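Local coordinates for protein listeriolysin O (Listeria monocytogenes, PDB 4CDB) that forms large oligomeric pores in cholesterol-containing host membranes, lysing them after a major conformational change that inserts the toxin into the bilayer, at residues A[389-399]-A[411-422]. Residues are numbered along the deposited sequence; the frame is centred on the assembly and turned at random.
Sequences YVAQFNISWDE and QHKNWSENNKSK
K413 packs against W397 across the hairpin of strands 391-402 and 408-414. CB sits over one face of the indole, 3.7 Å from the centroid of the five-membered ring, a CH-pi contact. CG moves on to the carboxylate of E399, 3.8 Å from OE2. A bend at chi2 (-67°) helps carry NZ round to 3.6 Å from E399 OE1, a long salt bridge, with a weak hydrogen bond to Q411 OE1. E399 OE2 meanwhile accepts the indole N-H (NE1, 3.1 Å) through its anti lone pair, almost in the ring plane, which helps fix the ring's rotation. On the other face of the hairpin, H412 ND1 donates to D398 OD1 at 2.9 Å, near the ring plane but from above the carboxylate plane.

Past N414 the regular pairing stops. In the type I turn W415-N418, the N418 amide stands in for backbone: OD1 accepts from I395 N at 2.8 Å, while ND2 gives to I395 O from well above the carbonyl plane. That oxygen also accepts from W415 N. N419 N donates to F393 O at 2.9 Å, and water 1 joins F393 N to E417 O and K420 O. Amide, water and backbone bonds together carry this domain 4 sheet edge on to the A391-K422 bridge.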
# COMPACT_ATOMS: atom_id res chain seq x y z
N TYR A 389 31.94 43.29 32.86
CA TYR A 389 31.36 43.02 34.17
C TYR A 389 31.49 41.56 34.58
O TYR A 389 31.89 40.71 33.78
CB TYR A 389 29.89 43.43 34.19
CG TYR A 389 29.09 42.98 32.98
CD1 TYR A 389 28.81 41.64 32.76
CD2 TYR A 389 28.59 43.90 32.06
CE1 TYR A 389 28.08 41.22 31.66
CE2 TYR A 389 27.86 43.50 30.96
CZ TYR A 389 27.60 42.15 30.76
OH TYR A 389 26.87 41.74 29.67
N VAL A 390 31.16 41.27 35.84
CA VAL A 390 31.08 39.90 36.31
C VAL A 390 29.70 39.36 35.98
O VAL A 390 28.69 40.01 36.28
CB VAL A 390 31.31 39.80 37.84
CG1 VAL A 390 31.20 38.36 38.29
CG2 VAL A 390 32.66 40.38 38.23
N ALA A 391 29.64 38.18 35.37
CA ALA A 391 28.37 37.59 34.99
C ALA A 391 28.15 36.22 35.62
O ALA A 391 29.10 35.49 35.89
CB ALA A 391 28.27 37.48 33.48
N GLN A 392 26.88 35.88 35.86
CA GLN A 392 26.51 34.54 36.31
C GLN A 392 25.36 34.02 35.47
O GLN A 392 24.38 34.73 35.25
CB GLN A 392 26.13 34.54 37.80
CG GLN A 392 27.30 34.65 38.75
CD GLN A 392 26.91 34.39 40.20
OE1 GLN A 392 25.83 33.88 40.48
NE2 GLN A 392 27.80 34.74 41.12
N PHE A 393 25.48 32.78 35.01
CA PHE A 393 24.45 32.17 34.19
C PHE A 393 23.65 31.14 34.96
O PHE A 393 24.16 30.52 35.91
CB PHE A 393 25.07 31.51 32.95
CG PHE A 393 25.84 32.46 32.08
CD1 PHE A 393 27.19 32.70 32.32
CD2 PHE A 393 25.22 33.11 31.03
CE1 PHE A 393 27.90 33.57 31.53
CE2 PHE A 393 25.94 33.99 30.23
CZ PHE A 393 27.28 34.22 30.48
N ASN A 394 22.40 30.95 34.56
CA ASN A 394 21.60 29.84 35.06
C ASN A 394 20.84 29.20 33.90
O ASN A 394 19.83 29.73 33.44
CB ASN A 394 20.65 30.30 36.15
CG ASN A 394 20.03 29.13 36.89
OD1 ASN A 394 19.06 28.53 36.42
ND2 ASN A 394 20.58 28.80 38.05
N ILE A 395 21.34 28.06 33.43
CA ILE A 395 20.73 27.39 32.30
C ILE A 395 20.27 25.99 32.68
O ILE A 395 21.06 25.19 33.20
CB ILE A 395 21.70 27.34 31.10
CG1 ILE A 395 22.17 28.75 30.75
CG2 ILE A 395 21.04 26.67 29.91
CD1 ILE A 395 23.10 28.81 29.56
N SER A 396 19.00 25.71 32.44
CA SER A 396 18.41 24.42 32.80
C SER A 396 17.53 23.88 31.67
O SER A 396 17.15 24.62 30.77
CB SER A 396 17.58 24.55 34.08
OG SER A 396 16.53 25.48 33.92
N TRP A 397 17.22 22.59 31.74
CA TRP A 397 16.37 21.94 30.76
C TRP A 397 15.87 20.59 31.27
O TRP A 397 16.35 20.08 32.28
CB TRP A 397 17.11 21.76 29.43
CG TRP A 397 18.30 20.85 29.52
CD1 TRP A 397 18.32 19.50 29.30
CD2 TRP A 397 19.63 21.22 29.87
NE1 TRP A 397 19.59 19.01 29.49
CE2 TRP A 397 20.41 20.05 29.84
CE3 TRP A 397 20.25 22.43 30.21
CZ2 TRP A 397 21.78 20.05 30.13
CZ3 TRP A 397 21.60 22.43 30.49
CH2 TRP A 397 22.35 21.25 30.45
N ASP A 398 14.90 20.01 30.56
CA ASP A 398 14.38 18.70 30.90
C ASP A 398 14.78 17.67 29.85
O ASP A 398 14.81 17.98 28.65
CB ASP A 398 12.85 18.74 31.02
CG ASP A 398 12.38 19.47 32.25
OD1 ASP A 398 13.00 19.31 33.32
OD2 ASP A 398 11.37 20.21 32.16
N GLU A 399 15.08 16.46 30.29
CA GLU A 399 15.35 15.35 29.38
C GLU A 399 14.31 14.25 29.57
O GLU A 399 14.15 13.72 30.68
CB GLU A 399 16.77 14.81 29.58
CG GLU A 399 17.86 15.80 29.22
CD GLU A 399 19.26 15.21 29.36
OE1 GLU A 399 19.37 13.99 29.56
OE2 GLU A 399 20.24 15.98 29.28
N GLN A 411 13.50 14.04 33.59
CA GLN A 411 14.59 14.45 34.47
C GLN A 411 14.94 15.91 34.24
O GLN A 411 15.09 16.35 33.10
CB GLN A 411 15.83 13.59 34.23
CG GLN A 411 15.81 12.23 34.90
CD GLN A 411 17.03 11.39 34.55
OE1 GLN A 411 17.44 11.33 33.39
NE2 GLN A 411 17.62 10.75 35.55
N HIS A 412 15.07 16.68 35.32
CA HIS A 412 15.50 18.07 35.20
C HIS A 412 17.02 18.13 35.21
O HIS A 412 17.68 17.42 35.97
CB HIS A 412 14.93 18.92 36.34
CG HIS A 412 15.10 20.39 36.13
ND1 HIS A 412 14.38 21.09 35.19
CD2 HIS A 412 15.91 21.29 36.74
CE1 HIS A 412 14.74 22.36 35.23
NE2 HIS A 412 15.67 22.51 36.16
N LYS A 413 17.58 18.98 34.35
CA LYS A 413 19.03 19.08 34.23
C LYS A 413 19.52 20.52 34.41
O LYS A 413 18.87 21.47 33.97
CB LYS A 413 19.50 18.51 32.90
CG LYS A 413 19.29 17.01 32.76
CD LYS A 413 20.17 16.24 33.74
CE LYS A 413 19.48 14.99 34.25
NZ LYS A 413 19.07 14.07 33.15
N ASN A 414 20.67 20.66 35.06
CA ASN A 414 21.30 21.96 35.24
C ASN A 414 22.70 22.01 34.65
O ASN A 414 23.45 21.03 34.74
CB ASN A 414 21.35 22.33 36.72
CG ASN A 414 20.01 22.82 37.25
OD1 ASN A 414 19.37 23.69 36.65
ND2 ASN A 414 19.57 22.25 38.37
N TRP A 415 23.04 23.14 34.04
CA TRP A 415 24.39 23.35 33.54
C TRP A 415 25.36 23.36 34.72
O TRP A 415 25.07 23.93 35.77
CB TRP A 415 24.47 24.67 32.78
CG TRP A 415 25.77 24.87 32.05
CD1 TRP A 415 26.64 23.90 31.65
CD2 TRP A 415 26.35 26.12 31.66
NE1 TRP A 415 27.72 24.47 31.02
CE2 TRP A 415 27.57 25.83 31.01
CE3 TRP A 415 25.95 27.45 31.79
CZ2 TRP A 415 28.39 26.83 30.50
CZ3 TRP A 415 26.77 28.44 31.28
CH2 TRP A 415 27.98 28.12 30.64
N SER A 416 26.52 22.74 34.53
CA SER A 416 27.52 22.63 35.58
C SER A 416 28.08 23.99 35.99
O SER A 416 28.57 24.15 37.11
CB SER A 416 28.66 21.72 35.13
OG SER A 416 29.31 22.26 34.00
N GLU A 417 28.02 24.96 35.08
CA GLU A 417 28.59 26.28 35.34
C GLU A 417 27.57 27.25 35.93
O GLU A 417 27.84 28.45 36.05
CB GLU A 417 29.20 26.87 34.07
CG GLU A 417 30.28 26.01 33.43
CD GLU A 417 31.52 25.87 34.30
OE1 GLU A 417 31.76 26.75 35.16
OE2 GLU A 417 32.27 24.89 34.12
N ASN A 418 26.39 26.74 36.29
CA ASN A 418 25.35 27.57 36.89
C ASN A 418 25.81 28.27 38.16
O ASN A 418 26.50 27.67 38.99
CB ASN A 418 24.09 26.74 37.17
CG ASN A 418 23.20 26.61 35.95
OD1 ASN A 418 23.52 27.08 34.86
ND2 ASN A 418 22.05 25.96 36.13
N ASN A 419 25.42 29.53 38.30
CA ASN A 419 25.68 30.31 39.51
C ASN A 419 27.17 30.50 39.81
O ASN A 419 27.56 30.66 40.97
CB ASN A 419 24.96 29.70 40.72
CG ASN A 419 23.48 29.49 40.47
OD1 ASN A 419 22.79 30.39 39.98
ND2 ASN A 419 22.98 28.30 40.79
N LYS A 420 28.00 30.48 38.77
CA LYS A 420 29.42 30.72 38.92
C LYS A 420 29.82 32.04 38.25
O LYS A 420 29.46 32.29 37.11
CB LYS A 420 30.24 29.57 38.34
CG LYS A 420 30.03 28.23 39.04
CD LYS A 420 30.90 27.15 38.43
CE LYS A 420 30.68 25.80 39.11
NZ LYS A 420 31.53 24.73 38.51
N SER A 421 30.55 32.87 38.98
CA SER A 421 30.99 34.16 38.45
C SER A 421 31.98 34.02 37.30
O SER A 421 33.02 33.38 37.43
CB SER A 421 31.58 35.02 39.56
OG SER A 421 30.57 35.36 40.49
N LYS A 422 31.66 34.65 36.17
CA LYS A 422 32.49 34.52 34.97
C LYS A 422 32.96 35.89 34.50
O LYS A 422 32.18 36.84 34.46
CB LYS A 422 31.70 33.85 33.85
CG LYS A 422 31.15 32.47 34.20
CD LYS A 422 32.27 31.47 34.46
CE LYS A 422 31.72 30.07 34.72
NZ LYS A 422 32.80 29.08 34.98
O HOH W 1 27.69 31.24 35.61